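Local atomic coordinates of hydrolase, alpha/beta hydrolase FOLD family (PDB entry 2XMZ), a protein that catalyses, as the lyase MenH of menaquinone biosynthesis, the formation of 2-succinyl-6-hydroxy-2,4-cyclohexadiene-1-carboxylate, and has an alpha/beta hydrolase fold. Residues G94-Y99 with R189-G194; D49-G54 with D67-L72; T86-S91 with N110-S115. All blocks are in the same frame, centred on the assembly; numbering follows the deposited sequence. Where two conformers were deposited one is given.

Interaction 1 of 3, residues G94-Y99 with R189-G194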
# COMPACT_ATOMS: atom_id res chain seq x y z
N GLY A 94 -2.43 -0.48 0.81
CA GLY A 94 -3.19 -1.52 1.51
C GLY A 94 -4.65 -1.17 1.60
O GLY A 94 -5.49 -2.07 1.64
N ARG A 95 -4.96 0.13 1.63
CA ARG A 95 -6.36 0.58 1.63
C ARG A 95 -6.98 0.27 0.28
O ARG A 95 -8.10 -0.22 0.19
CB ARG A 95 -6.48 2.08 1.96
CG ARG A 95 -5.93 2.44 3.36
CD ARG A 95 -6.24 3.88 3.78
NE ARG A 95 -5.50 4.93 3.05
CZ ARG A 95 -6.01 5.67 2.06
NH1 ARG A 95 -7.27 5.46 1.65
NH2 ARG A 95 -5.29 6.65 1.50
N VAL A 96 -6.21 0.52 -0.77
CA VAL A 96 -6.59 0.11 -2.10
C VAL A 96 -6.71 -1.43 -2.20
O VAL A 96 -7.67 -1.93 -2.77
CB VAL A 96 -5.63 0.69 -3.16
CG1 VAL A 96 -5.94 0.13 -4.55
CG2 VAL A 96 -5.73 2.21 -3.15
N ALA A 97 -5.77 -2.17 -1.61
CA ALA A 97 -5.82 -3.63 -1.72
C ALA A 97 -7.02 -4.19 -0.98
O ALA A 97 -7.67 -5.14 -1.44
CB ALA A 97 -4.51 -4.27 -1.22
N LEU A 98 -7.35 -3.61 0.17
CA LEU A 98 -8.56 -4.07 0.88
C LEU A 98 -9.82 -3.77 0.07
O LEU A 98 -10.69 -4.63 -0.09
CB LEU A 98 -8.67 -3.37 2.25
CG LEU A 98 -7.87 -4.03 3.38
CD1 LEU A 98 -7.78 -3.08 4.58
CD2 LEU A 98 -8.53 -5.30 3.81
N TYR A 99 -9.89 -2.56 -0.50
CA TYR A 99 -11.04 -2.18 -1.32
C TYR A 99 -11.15 -3.13 -2.48
O TYR A 99 -12.26 -3.59 -2.84
CB TYR A 99 -10.94 -0.72 -1.79
CG TYR A 99 -12.22 -0.25 -2.46
CD1 TYR A 99 -13.21 0.37 -1.72
CD2 TYR A 99 -12.43 -0.46 -3.82
CE1 TYR A 99 -14.40 0.80 -2.32
CE2 TYR A 99 -13.64 -0.04 -4.44
CZ TYR A 99 -14.61 0.59 -3.67
OH TYR A 99 -15.79 1.01 -4.24
N ARG A 189 -7.29 14.41 -1.67
CA ARG A 189 -8.71 14.79 -1.79
C ARG A 189 -9.60 13.66 -2.33
O ARG A 189 -10.73 13.52 -1.89
CB ARG A 189 -8.89 16.08 -2.61
CG ARG A 189 -8.03 17.28 -2.12
CD ARG A 189 -8.51 18.64 -2.61
NE ARG A 189 -7.40 19.58 -2.84
CZ ARG A 189 -7.02 20.57 -2.02
NH1 ARG A 189 -7.61 20.79 -0.83
NH2 ARG A 189 -6.00 21.33 -2.38
N ASP A 190 -9.10 12.88 -3.29
CA ASP A 190 -9.91 11.85 -3.96
C ASP A 190 -9.88 10.49 -3.29
O ASP A 190 -10.89 9.80 -3.30
CB ASP A 190 -9.51 11.67 -5.43
CG ASP A 190 -9.78 12.89 -6.26
OD1 ASP A 190 -10.24 13.89 -5.69
OD2 ASP A 190 -9.52 12.84 -7.47
N TYR A 191 -8.76 10.07 -2.74
CA TYR A 191 -8.74 8.73 -2.09
C TYR A 191 -8.01 8.66 -0.76
O TYR A 191 -7.60 7.57 -0.31
CB TYR A 191 -8.36 7.60 -3.06
CG TYR A 191 -6.96 7.59 -3.62
CD1 TYR A 191 -6.03 6.65 -3.15
CD2 TYR A 191 -6.57 8.44 -4.64
CE1 TYR A 191 -4.76 6.55 -3.69
CE2 TYR A 191 -5.27 8.37 -5.20
CZ TYR A 191 -4.37 7.41 -4.70
OH TYR A 191 -3.09 7.25 -5.20
N GLY A 192 -7.88 9.82 -0.13
CA GLY A 192 -7.43 9.88 1.24
C GLY A 192 -8.34 9.06 2.12
O GLY A 192 -9.50 8.76 1.76
N THR A 193 -7.83 8.73 3.30
CA THR A 193 -8.52 7.83 4.22
C THR A 193 -9.87 8.38 4.62
O THR A 193 -10.82 7.61 4.83
CB THR A 193 -7.65 7.51 5.44
OG1 THR A 193 -6.45 6.89 4.96
CG2 THR A 193 -8.39 6.54 6.40
N GLY A 194 -9.96 9.71 4.68
CA GLY A 194 -11.19 10.39 5.03
C GLY A 194 -12.26 10.23 3.96
O GLY A 194 -13.44 10.33 4.26
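Arg95 holds the backbone carbonyl of Tyr191 with both terminal nitrogens of its guanidinium, linking the helix behind the probable nucleophile elbow of this alpha/beta hydrolase fold to residues 191-193, at the end region of helix 181-191. NH1 of Arg95 lies 2.9 Å from Tyr191 O and NH2 3.1 Å from the same oxygen, so a single acceptor takes two bonds end-on. Their N-H...O angles, 152° and 141°, are both bent, as expected when two nearly parallel N-H bonds point at one atom lying between them. Tyr191 O sits almost exactly in the guanidinium plane, which orients the flat group. The positive charge probably polarises this carbonyl.

Thr193 comes in from another direction. Its hydroxyl lies over one face of the guanidinium, with OG1 2.9 Å from Arg95 NE, but the angle is too poor for a hydrogen bond; the proximity is packing of a polar atom over a flat cation. The two side chains cross at about a right angle. The backbone N of Thr193 also lies on a face, offset toward the rim. A bend at chi3 (-71°) turns the end of the Arg95 chain so that its in-plane edge meets Tyr191 O.

The next residue, Val96, makes a loose apolar contact with the Tyr191 ring, CG2 of Val96 lying 4.5 Å from CD1 of Tyr191. All of the touching residues are buried. In the second shell, Phe66, Thr116 and Met196 pack on Arg95, and Arg129 of helix 123-143 touches Thr193. Tyr191 is thus held at both ends, its carbonyl O by Arg95 NH1 and NH2, and its hydroxyl OH by a hydrogen bond to Pro51 O.

Interaction 2 of 3, residues D49-G54 with D67-L72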
# COMPACT_ATOMS: atom_id res chain seq x y z
N ASP A 49 2.05 1.81 -9.90
CA ASP A 49 1.98 3.16 -9.39
C ASP A 49 0.53 3.61 -9.33
O ASP A 49 -0.17 3.58 -10.34
CB ASP A 49 2.79 4.10 -10.28
CG ASP A 49 4.28 4.00 -10.03
OD1 ASP A 49 4.66 3.36 -9.04
OD2 ASP A 49 5.06 4.53 -10.85
N LEU A 50 0.08 4.03 -8.16
CA LEU A 50 -1.31 4.42 -7.96
C LEU A 50 -1.51 5.87 -8.46
O LEU A 50 -0.52 6.60 -8.69
CB LEU A 50 -1.70 4.24 -6.47
CG LEU A 50 -1.76 2.75 -6.04
CD1 LEU A 50 -1.68 2.57 -4.52
CD2 LEU A 50 -3.02 2.08 -6.62
N PRO A 51 -2.78 6.27 -8.67
CA PRO A 51 -3.07 7.58 -9.24
C PRO A 51 -2.30 8.71 -8.55
O PRO A 51 -2.30 8.82 -7.29
CB PRO A 51 -4.57 7.73 -9.01
CG PRO A 51 -5.07 6.31 -9.11
CD PRO A 51 -4.02 5.49 -8.42
N GLY A 52 -1.68 9.54 -9.38
CA GLY A 52 -0.87 10.68 -8.92
C GLY A 52 0.56 10.36 -8.52
O GLY A 52 1.36 11.28 -8.32
N HIS A 53 0.88 9.09 -8.36
CA HIS A 53 2.19 8.69 -7.83
C HIS A 53 3.15 8.12 -8.87
O HIS A 53 2.74 7.35 -9.77
CB HIS A 53 2.03 7.67 -6.71
CG HIS A 53 1.38 8.23 -5.48
ND1 HIS A 53 0.06 8.63 -5.46
CD2 HIS A 53 1.87 8.51 -4.26
CE1 HIS A 53 -0.24 9.11 -4.26
NE2 HIS A 53 0.85 9.04 -3.51
N GLY A 54 4.43 8.45 -8.70
CA GLY A 54 5.49 7.94 -9.57
C GLY A 54 5.17 8.16 -11.03
O GLY A 54 4.99 9.30 -11.47
N ASP A 67 -13.46 3.58 -6.89
CA ASP A 67 -14.02 2.85 -8.02
C ASP A 67 -13.16 3.07 -9.26
O ASP A 67 -12.94 2.14 -10.03
CB ASP A 67 -15.45 3.28 -8.33
CG ASP A 67 -16.04 2.49 -9.50
OD1 ASP A 67 -16.33 3.08 -10.56
OD2 ASP A 67 -16.19 1.26 -9.38
N TYR A 68 -12.67 4.29 -9.42
CA TYR A 68 -11.66 4.60 -10.44
C TYR A 68 -10.41 3.73 -10.29
O TYR A 68 -9.93 3.14 -11.26
CB TYR A 68 -11.26 6.08 -10.40
CG TYR A 68 -10.19 6.44 -11.42
CD1 TYR A 68 -10.54 6.84 -12.72
CD2 TYR A 68 -8.83 6.39 -11.08
CE1 TYR A 68 -9.56 7.16 -13.68
CE2 TYR A 68 -7.84 6.71 -12.01
CZ TYR A 68 -8.21 7.09 -13.31
OH TYR A 68 -7.23 7.40 -14.21
N ILE A 69 -9.87 3.66 -9.09
CA ILE A 69 -8.68 2.84 -8.83
C ILE A 69 -8.98 1.35 -9.06
O ILE A 69 -8.14 0.63 -9.62
CB ILE A 69 -8.13 3.07 -7.42
CG1 ILE A 69 -7.61 4.49 -7.29
CG2 ILE A 69 -6.99 2.06 -7.08
CD1 ILE A 69 -7.71 5.02 -5.90
N THR A 70 -10.16 0.90 -8.66
CA THR A 70 -10.58 -0.49 -8.92
C THR A 70 -10.59 -0.80 -10.40
O THR A 70 -10.09 -1.86 -10.81
CB THR A 70 -11.95 -0.76 -8.31
OG1 THR A 70 -11.80 -0.62 -6.90
CG2 THR A 70 -12.48 -2.20 -8.65
N THR A 71 -11.15 0.11 -11.21
CA THR A 71 -11.14 -0.06 -12.66
C THR A 71 -9.72 -0.13 -13.20
O THR A 71 -9.40 -0.96 -14.04
CB THR A 71 -11.92 1.05 -13.37
OG1 THR A 71 -13.29 0.92 -13.02
CG2 THR A 71 -11.77 0.95 -14.90
N LEU A 72 -8.90 0.80 -12.74
CA LEU A 72 -7.49 0.82 -13.07
C LEU A 72 -6.86 -0.54 -12.84
O LEU A 72 -6.17 -1.09 -13.73
CB LEU A 72 -6.82 1.86 -12.17
CG LEU A 72 -5.40 2.32 -12.39
CD1 LEU A 72 -5.27 3.71 -11.74
CD2 LEU A 72 -4.38 1.32 -11.79
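The loop following strand 44-48 of the alpha/beta hydrolase fold packs here on helix 66-77, through a type II beta turn that runs from Leu50 to His53. Pro51, the first of the two central residues of the turn, carries most of the contact. Its CG is 3.6 Å from Ile69 CG1 and 3.7 Å from Leu72 CD1, while the ring edge of Tyr68 approaches it near the ring plane, with CE2 4.0 Å from Pro51 CG. One methylene of the pyrrolidine therefore meets three side chains of the helix. Leu72 and Pro51 reach toward each other tip to tip; Ile69 and Pro51 cross obliquely. With CG of Leu72 anti to its backbone N (chi1 -170°), the CD1 methyl is brought to the proline.

Leu50 adds a second point of contact, its CD2 lying 4.0 Å from Ile69 CG2, with the two side chains at about a right angle. Ile69 thus uses both branches at CB, CG1 toward Pro51 and CG2 toward Leu50. Every direct contact across the pair is apolar.

Polar bonds shape the turn itself. His53 N donates to Leu50 O at 2.9 Å, closing it, and Gly52 takes the positive phi (83°) that a type II turn requires at its third position. His53 ND1 donates to Pro51 O at 3.0 Å; the oxygen lies in the imidazole plane, yet the donor stands 45° above the carbonyl plane. His53 NE2 accepts from Leu26 N, so the imidazole is held from both nitrogens. Outside the contact, Trp64 packs on Pro51 and Tyr68 OH bonds to Ser58. A proline-led type II turn, seated on the flanking helix, begins the connection between strand 44-48 and helix 66-77 of the alpha/beta hydrolase fold.

Interaction 3 of 3, residues T86-S91 with N110-S115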
# COMPACT_ATOMS: atom_id res chain seq x y z
N THR A 86 -1.53 -12.70 -5.98
CA THR A 86 -1.42 -12.19 -4.62
C THR A 86 -1.34 -10.68 -4.66
O THR A 86 -0.42 -10.12 -5.26
CB THR A 86 -0.18 -12.74 -3.90
OG1 THR A 86 -0.27 -14.15 -3.87
CG2 THR A 86 -0.11 -12.20 -2.48
N LEU A 87 -2.31 -10.02 -4.03
CA LEU A 87 -2.31 -8.57 -4.00
C LEU A 87 -1.74 -8.08 -2.70
O LEU A 87 -2.24 -8.40 -1.62
CB LEU A 87 -3.71 -8.01 -4.20
CG LEU A 87 -3.78 -6.49 -4.36
CD1 LEU A 87 -2.87 -6.01 -5.51
CD2 LEU A 87 -5.24 -6.06 -4.62
N PHE A 88 -0.67 -7.30 -2.81
CA PHE A 88 -0.01 -6.76 -1.66
C PHE A 88 -0.22 -5.25 -1.66
O PHE A 88 0.00 -4.58 -2.67
CB PHE A 88 1.50 -7.07 -1.72
CG PHE A 88 2.29 -6.35 -0.63
CD1 PHE A 88 2.67 -5.02 -0.78
CD2 PHE A 88 2.66 -7.01 0.53
CE1 PHE A 88 3.36 -4.34 0.23
CE2 PHE A 88 3.37 -6.35 1.56
CZ PHE A 88 3.72 -5.01 1.39
N GLY A 89 -0.61 -4.72 -0.51
CA GLY A 89 -0.65 -3.28 -0.34
C GLY A 89 -0.08 -2.80 0.98
O GLY A 89 -0.37 -3.37 2.04
N TYR A 90 0.76 -1.76 0.89
CA TYR A 90 1.35 -1.11 2.05
C TYR A 90 0.66 0.21 2.28
O TYR A 90 0.62 1.05 1.39
CB TYR A 90 2.86 -0.86 1.84
CG TYR A 90 3.41 0.26 2.71
CD1 TYR A 90 3.59 0.08 4.09
CD2 TYR A 90 3.76 1.49 2.15
CE1 TYR A 90 4.09 1.11 4.89
CE2 TYR A 90 4.26 2.56 2.95
CZ TYR A 90 4.42 2.35 4.32
OH TYR A 90 4.91 3.35 5.11
N SER A 91 0.17 0.40 3.51
CA SER A 91 -0.37 1.67 3.99
C SER A 91 -1.44 2.15 3.02
O SER A 91 -2.41 1.43 2.81
CB SER A 91 0.75 2.72 4.17
OG SER A 91 0.35 3.71 5.10
N ASN A 110 -4.65 -14.47 -2.99
CA ASN A 110 -4.19 -14.16 -1.62
C ASN A 110 -4.12 -12.65 -1.43
O ASN A 110 -4.02 -11.88 -2.41
CB ASN A 110 -2.78 -14.72 -1.34
CG ASN A 110 -2.67 -16.21 -1.58
OD1 ASN A 110 -3.14 -17.02 -0.79
ND2 ASN A 110 -1.99 -16.57 -2.66
N LEU A 111 -4.10 -12.24 -0.17
CA LEU A 111 -4.04 -10.82 0.15
C LEU A 111 -2.94 -10.55 1.16
O LEU A 111 -2.79 -11.27 2.13
CB LEU A 111 -5.39 -10.34 0.67
CG LEU A 111 -5.54 -8.85 0.98
CD1 LEU A 111 -5.40 -7.94 -0.30
CD2 LEU A 111 -6.87 -8.61 1.69
N ILE A 112 -2.15 -9.51 0.93
CA ILE A 112 -1.13 -9.13 1.91
C ILE A 112 -1.24 -7.65 2.21
O ILE A 112 -1.29 -6.81 1.30
CB ILE A 112 0.34 -9.49 1.51
CG1 ILE A 112 0.46 -10.98 1.20
CG2 ILE A 112 1.27 -9.17 2.68
CD1 ILE A 112 1.81 -11.40 0.50
N LEU A 113 -1.27 -7.36 3.50
CA LEU A 113 -1.48 -6.02 3.99
C LEU A 113 -0.35 -5.64 4.94
O LEU A 113 -0.10 -6.33 5.94
CB LEU A 113 -2.82 -5.98 4.75
CG LEU A 113 -4.03 -6.47 3.93
CD1 LEU A 113 -5.25 -6.50 4.83
CD2 LEU A 113 -4.29 -5.58 2.73
N GLU A 114 0.31 -4.53 4.65
CA GLU A 114 1.38 -4.04 5.48
C GLU A 114 1.01 -2.68 6.01
O GLU A 114 0.79 -1.72 5.23
CB GLU A 114 2.72 -3.96 4.72
CG GLU A 114 3.85 -3.39 5.61
CD GLU A 114 5.05 -2.89 4.82
OE1 GLU A 114 5.06 -2.98 3.57
OE2 GLU A 114 5.99 -2.36 5.46
N SER A 115 0.92 -2.59 7.32
CA SER A 115 0.70 -1.30 8.00
C SER A 115 -0.44 -0.49 7.36
O SER A 115 -0.26 0.65 6.95
CB SER A 115 2.00 -0.50 7.98
OG SER A 115 3.02 -1.21 8.65
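Ser91 N donates to Glu114 O at 2.8 Å. It is the last of five backbone bonds between segments 86-91 and 110-115, just past the end of strand 84-90. The others run from Leu87 N to Asn110 O, Ile112 N to Leu87 O, Gly89 N to Ile112 O and Glu114 N to Gly89 O, a parallel ladder whose short axes lie 4.7 Å apart.

Thr86, Phe88 and Tyr90 share one sheet face with Asn110, Ile112 and Glu114. At its start Asn110 ND2 donates to Thr86 OG1 at 3.2 Å, with the oxygen close to the amide plane. Further along, Ile112 CG2 packs tightly against Phe88 CD2, 3.3 Å away. With CG anti to the backbone N (chi1 178°) and the chain extended beyond it, Glu114 brings its carboxylate to both aromatic rings: its OE1 meets the edge of Phe88, 3.3 Å from CZ, while its CD lies 3.4 Å from Tyr90 CD1, the carboxylate plane inclined 47° to the tyrosine ring. OE1 also bonds to His248 ND1, which helps fix the carboxylate.

Beyond the strand, Ser91 adopts a strained backbone with positive phi (54°), and its CB lies over the centre of the Tyr90 ring. Its OG bonds to His245 NE2, and Tyr90 OH to Thr246. Ser91 also occupies the N-cap position of helix 92-103, without a capping bond from its side chain; that helix forms the crossover to strand 110-114. This sharp strand-turn-helix, with Gly89 and Gly93 flanking the serine, matches the nucleophile elbow of alpha/beta hydrolases and is consistent with a Ser91-His245-Asp218 triad.

In the fold
Along the chain interaction 2 closes first, and interactions 1 and 3 then interleave, because helix 92-103 of interaction 1 connects the two parallel strands of interaction 3. Interactions 1 and 2, about 10 Å apart between centres, touch where Val96 CG1 packs on Ile69 CG2, and Tyr191 and Pro51 join them at a second point. Interactions 1 and 3, about 13 Å apart between centres, meet through Leu98 and Ala97 against Leu113, Leu111 and Leu87. Interactions 2 and 3 do not touch, their nearest atoms being about 7 Å apart. Helix 92-103 packs on the sheet beside helix 66-77, with the end region of helix 181-191 meeting both, just behind the probable nucleophile elbow.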